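Local coordinates for hypothetical protein (PDB 1VKB), which is probably a gamma-glutamylamine cyclotransferase, releasing 5-oxoproline from gamma-glutamyl-amine compounds, at residues Y80-D83 and E84-R88; L153-N156 and P157-N160. All coordinates share one frame; numbering follows the deposited sequence.

Contact 1 of 2, residues Y80-D83 and E84-R88; sequences YEVD and EQMLR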
loop_
_atom_site.group_PDB
_atom_site.type_symbol
_atom_site.label_atom_id
_atom_site.label_comp_id
_atom_site.label_asym_id
_atom_site.label_seq_id
_atom_site.Cartn_x
_atom_site.Cartn_y
_atom_site.Cartn_z
ATOM N N TYR A 80 5.588 -7.845 3.479
ATOM C CA TYR A 80 6.969 -7.705 3.973
ATOM C C TYR A 80 6.996 -7.849 5.461
ATOM O O TYR A 80 6.031 -7.510 6.131
ATOM C CB TYR A 80 7.558 -6.310 3.631
ATOM C CG TYR A 80 7.816 -6.161 2.163
ATOM C CD1 TYR A 80 6.769 -5.913 1.296
ATOM C CD2 TYR A 80 9.095 -6.262 1.651
ATOM C CE1 TYR A 80 6.981 -5.798 -0.066
ATOM C CE2 TYR A 80 9.321 -6.167 0.280
ATOM C CZ TYR A 80 8.244 -5.929 -0.562
ATOM O OH TYR A 80 8.416 -5.850 -1.924
ATOM N N GLU A 81 8.115 -8.316 5.988
ATOM C CA GLU A 81 8.370 -8.211 7.420
ATOM C C GLU A 81 9.366 -7.070 7.605
ATOM O O GLU A 81 10.447 -7.099 6.990
ATOM C CB GLU A 81 8.883 -9.539 7.989
ATOM C CG GLU A 81 8.935 -9.501 9.487
ATOM C CD GLU A 81 9.285 -10.829 10.139
ATOM O OE1 GLU A 81 10.177 -11.529 9.636
ATOM O OE2 GLU A 81 8.681 -11.154 11.178
ATOM N N VAL A 82 9.014 -6.062 8.426
ATOM C CA VAL A 82 9.870 -4.870 8.592
ATOM C C VAL A 82 10.227 -4.675 10.066
ATOM O O VAL A 82 9.521 -5.173 10.978
ATOM C CB VAL A 82 9.219 -3.583 8.033
ATOM C CG1 VAL A 82 8.762 -3.799 6.576
ATOM C CG2 VAL A 82 8.035 -3.156 8.847
ATOM N N ASP A 83 11.319 -3.957 10.316
ATOM C CA ASP A 83 11.632 -3.590 11.674
ATOM C C ASP A 83 10.946 -2.275 12.060
ATOM O O ASP A 83 10.341 -1.610 11.239
ATOM C CB ASP A 83 13.154 -3.606 11.943
ATOM C CG ASP A 83 13.930 -2.536 11.228
ATOM O OD1 ASP A 83 13.367 -1.675 10.506
ATOM O OD2 ASP A 83 15.187 -2.503 11.344
ATOM N N GLU A 84 11.082 -1.899 13.321
ATOM C CA GLU A 84 10.405 -0.736 13.845
ATOM C C GLU A 84 10.893 0.554 13.178
ATOM O O GLU A 84 10.099 1.470 12.946
ATOM C CB GLU A 84 10.600 -0.670 15.351
ATOM C CG GLU A 84 9.898 -1.814 16.074
ATOM C CD GLU A 84 10.553 -3.176 15.904
ATOM O OE1 GLU A 84 11.767 -3.323 15.523
ATOM O OE2 GLU A 84 9.820 -4.148 16.148
ATOM N N GLN A 85 12.180 0.620 12.853
ATOM C CA GLN A 85 12.751 1.818 12.189
ATOM C C GLN A 85 12.104 2.015 10.838
ATOM O O GLN A 85 11.748 3.125 10.459
ATOM C CB GLN A 85 14.252 1.673 11.996
ATOM C CG GLN A 85 14.916 2.902 11.328
ATOM C CD GLN A 85 16.410 2.723 11.063
ATOM O OE1 GLN A 85 16.995 1.667 11.351
ATOM N NE2 GLN A 85 17.034 3.770 10.499
ATOM N N MET A 86 12.020 0.941 10.068
ATOM C CA MET A 86 11.389 0.983 8.751
ATOM C C MET A 86 9.904 1.324 8.885
ATOM O O MET A 86 9.371 2.081 8.081
ATOM C CB MET A 86 11.546 -0.359 8.048
ATOM C CG MET A 86 10.857 -0.434 6.672
ATOM S SD MET A 86 11.444 0.751 5.433
ATOM C CE MET A 86 13.048 0.068 5.058
ATOM N N LEU A 87 9.222 0.735 9.856
ATOM C CA LEU A 87 7.798 1.080 10.067
ATOM C C LEU A 87 7.604 2.578 10.325
ATOM O O LEU A 87 6.687 3.242 9.742
ATOM C CB LEU A 87 7.202 0.239 11.217
ATOM C CG LEU A 87 5.697 0.275 11.394
ATOM C CD1 LEU A 87 4.989 -0.239 10.139
ATOM C CD2 LEU A 87 5.338 -0.569 12.640
ATOM N N ARG A 88 8.432 3.131 11.207
ATOM C CA ARG A 88 8.320 4.576 11.465
ATOM C C ARG A 88 8.735 5.415 10.232
ATOM O O ARG A 88 8.218 6.514 10.005
ATOM C CB ARG A 88 9.152 4.964 12.655
ATOM C CG ARG A 88 8.607 4.384 13.946
ATOM C CD ARG A 88 9.438 4.657 15.168
ATOM N NE ARG A 88 10.046 5.993 15.199
ATOM C CZ ARG A 88 9.445 7.101 15.592
ATOM N NH1 ARG A 88 8.185 7.100 15.992
ATOM N NH2 ARG A 88 10.111 8.243 15.578
HETATM O O HOH W 1 16.972 -0.840 11.913
#
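An N-cap starts the helix that follows strand 76-82 in this gamma-glutamyl cyclotransferase-like fold: Asp83 OD1 accepts from Met86 N at 3.0 Å, with an N-H...O angle of 163°. The amide meets the oxygen almost in line with the C-O bond. A chi1 of 68° sets the carboxylate between the backbone N and carbonyl carbon of Asp83, which folds it back over the first turn. Asp83 also serves the helix through its backbone, its O accepting from Leu87 N at 2.9 Å, so one residue engages two amides of the first turn. The negative carboxylate at the amino end would be favoured by the helix dipole. Asp83 OD2 accepts from a water 2.5 Å away, which also donates to Gln85 OE1 at 2.6 Å, bridging the cap to an extended glutamine side chain. From strand to helix the chain turns sharply, the two short axes lying at 105°, and the inner side of that corner is apolar. Val82 CB rests against Met86 CG at 3.8 Å, the two side chains crossing at about a right angle, while Val82 CG2 lies 4.2 Å from Leu87 CB. Ile16 of strand 14-18 touches both Val82 and Leu87, and Leu87 further meets Phe125 and Tyr127 of strand 121-129. Asp83 OD1 has a second donor, Leu39 N, which ties the cap to the chain leading into strand 40-48.

Contact 2 of 2, residues L153-N156 and P157-N160; sequences LRYN and PREN. With FMT (formic acid), chain B.
Formic acid O2 is gripped by two groups, Tyr155 OH donating to it at 2.6 Å and Arg158 NE at 2.8 Å. The other oxygen of the formic acid, O1, receives Arg158 NH2 at 2.6 Å with an N-H...O angle of 166°. The acid thus lies at the guanidinium edge, its carbon in the guanidinium plane, joined by a bidentate pair of bonds; O2 also sits near the plane of the Tyr155 ring, at its edge. The arginine chain runs extended from CG to NE, which carries the guanidinium past the phenol oxygen to the far side of the acid. The formic acid probably came from the crystallisation liquor. This tail segment, well after strand 121-129, has no regular helix or strand, but Pro157 to Asn160 form a type I beta turn with Asn160 N bonded to Pro157 O at 3.0 Å. Pro157 N lies over one face of the Tyr155 ring, and Pro157 CA is 3.8 Å from Tyr155 OH. A water joins the two halves, donating to Tyr155 OH at 3.3 Å and accepting from Arg158 N at 3.2 Å. Asn156 is anchored elsewhere, its OD1 to His60 ND1 and its ND2 to Glu59 O, while Phe93 makes a cation-pi contact with Arg158.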
loop_
_atom_site.group_PDB
_atom_site.type_symbol
_atom_site.label_atom_id
_atom_site.label_comp_id
_atom_site.label_asym_id
_atom_site.label_seq_id
_atom_site.Cartn_x
_atom_site.Cartn_y
_atom_site.Cartn_z
ATOM N N LEU A 153 -2.236 6.706 -16.063
ATOM C CA LEU A 153 -1.907 7.641 -14.992
ATOM C C LEU A 153 -0.643 7.209 -14.232
ATOM O O LEU A 153 -0.689 6.484 -13.248
ATOM C CB LEU A 153 -3.080 7.733 -14.038
ATOM C CG LEU A 153 -4.379 8.213 -14.699
ATOM C CD1 LEU A 153 -5.555 7.995 -13.727
ATOM C CD2 LEU A 153 -4.213 9.666 -15.146
ATOM N N ARG A 154 0.491 7.658 -14.741
ATOM C CA ARG A 154 1.777 7.302 -14.223
ATOM C C ARG A 154 2.071 8.184 -13.011
ATOM O O ARG A 154 1.786 9.406 -12.989
ATOM C CB ARG A 154 2.789 7.503 -15.354
ATOM C CG ARG A 154 4.208 7.051 -15.086
ATOM C CD ARG A 154 5.237 7.621 -16.120
ATOM N NE ARG A 154 6.500 6.925 -16.039
ATOM C CZ ARG A 154 7.538 7.273 -15.278
ATOM N NH1 ARG A 154 7.530 8.352 -14.520
ATOM N NH2 ARG A 154 8.613 6.515 -15.311
ATOM N N TYR A 155 2.633 7.570 -11.989
ATOM C CA TYR A 155 2.984 8.271 -10.782
ATOM C C TYR A 155 3.946 9.413 -11.055
ATOM O O TYR A 155 4.875 9.274 -11.850
ATOM C CB TYR A 155 3.604 7.302 -9.784
ATOM C CG TYR A 155 4.161 7.979 -8.572
ATOM C CD1 TYR A 155 3.323 8.421 -7.542
ATOM C CD2 TYR A 155 5.539 8.189 -8.433
ATOM C CE1 TYR A 155 3.845 8.999 -6.400
ATOM C CE2 TYR A 155 6.069 8.792 -7.285
ATOM C CZ TYR A 155 5.228 9.215 -6.295
ATOM O OH TYR A 155 5.749 9.791 -5.186
ATOM N N ASN A 156 3.701 10.547 -10.423
ATOM C CA ASN A 156 4.688 11.609 -10.462
ATOM C C ASN A 156 4.995 12.075 -9.049
ATOM O O ASN A 156 4.137 12.029 -8.150
ATOM C CB ASN A 156 4.337 12.697 -11.482
ATOM C CG ASN A 156 3.114 13.422 -11.157
ATOM O OD1 ASN A 156 3.112 14.259 -10.247
ATOM N ND2 ASN A 156 2.038 13.132 -11.886
ATOM N N PRO A 157 6.254 12.439 -8.815
ATOM C CA PRO A 157 6.723 12.646 -7.462
ATOM C C PRO A 157 6.173 13.918 -6.840
ATOM O O PRO A 157 5.798 14.867 -7.527
ATOM C CB PRO A 157 8.246 12.703 -7.613
ATOM C CG PRO A 157 8.477 13.150 -8.957
ATOM C CD PRO A 157 7.325 12.641 -9.798
ATOM N N ARG A 158 6.148 13.912 -5.514
ATOM C CA ARG A 158 5.351 14.875 -4.756
ATOM C C ARG A 158 5.653 16.339 -4.981
ATOM O O ARG A 158 4.721 17.170 -4.927
ATOM C CB ARG A 158 5.456 14.561 -3.274
ATOM C CG ARG A 158 4.578 13.404 -2.901
ATOM C CD ARG A 158 4.700 13.025 -1.444
ATOM N NE ARG A 158 4.292 11.645 -1.195
ATOM C CZ ARG A 158 4.246 11.101 0.025
ATOM N NH1 ARG A 158 4.545 11.856 1.098
ATOM N NH2 ARG A 158 3.889 9.815 0.163
ATOM N N GLU A 159 6.921 16.679 -5.228
ATOM C CA GLU A 159 7.294 18.074 -5.395
ATOM C C GLU A 159 7.083 18.629 -6.795
ATOM O O GLU A 159 7.344 19.821 -7.046
ATOM C CB GLU A 159 8.744 18.294 -4.955
ATOM C CG GLU A 159 8.956 18.132 -3.452
ATOM C CD GLU A 159 8.208 19.181 -2.637
ATOM N N ASN A 160 6.591 17.792 -7.712
ATOM C CA ASN A 160 6.179 18.284 -9.028
ATOM C C ASN A 160 4.934 19.198 -8.979
ATOM O O ASN A 160 3.993 18.947 -8.228
ATOM C CB ASN A 160 5.980 17.096 -9.988
ATOM C CG ASN A 160 7.300 16.525 -10.484
ATOM O OD1 ASN A 160 8.402 16.796 -9.892
ATOM N ND2 ASN A 160 7.224 15.755 -11.602
HETATM C C FMT B . 3.657 8.597 -2.831
HETATM O O1 FMT B . 2.916 8.417 -1.842
HETATM O O2 FMT B . 4.130 9.701 -3.209
HETATM O O HOH W 2 8.078 11.767 -4.059
#

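How the contacts relate
Both contacts are local, each within one run of chain, and do not touch: their centres are 25 Å apart and their nearest atoms about 11 Å. Contact 1 is partly buried and joins regular elements, strand 76-82 and helix 84-93, with an apolar side packed toward the sheet. Contact 2 lies at the surface, in the irregular C-terminal tail, and is held to the body by loop residues and the end of helix 84-93. In contact 1 an acidic side chain accepts from backbone amides, whereas in contact 2 a phenol and a guanidinium donate to a bound acid. Helix 84-93 links them indirectly: contact 1 opens it, and its last residue, Phe93, meets Arg158 of contact 2.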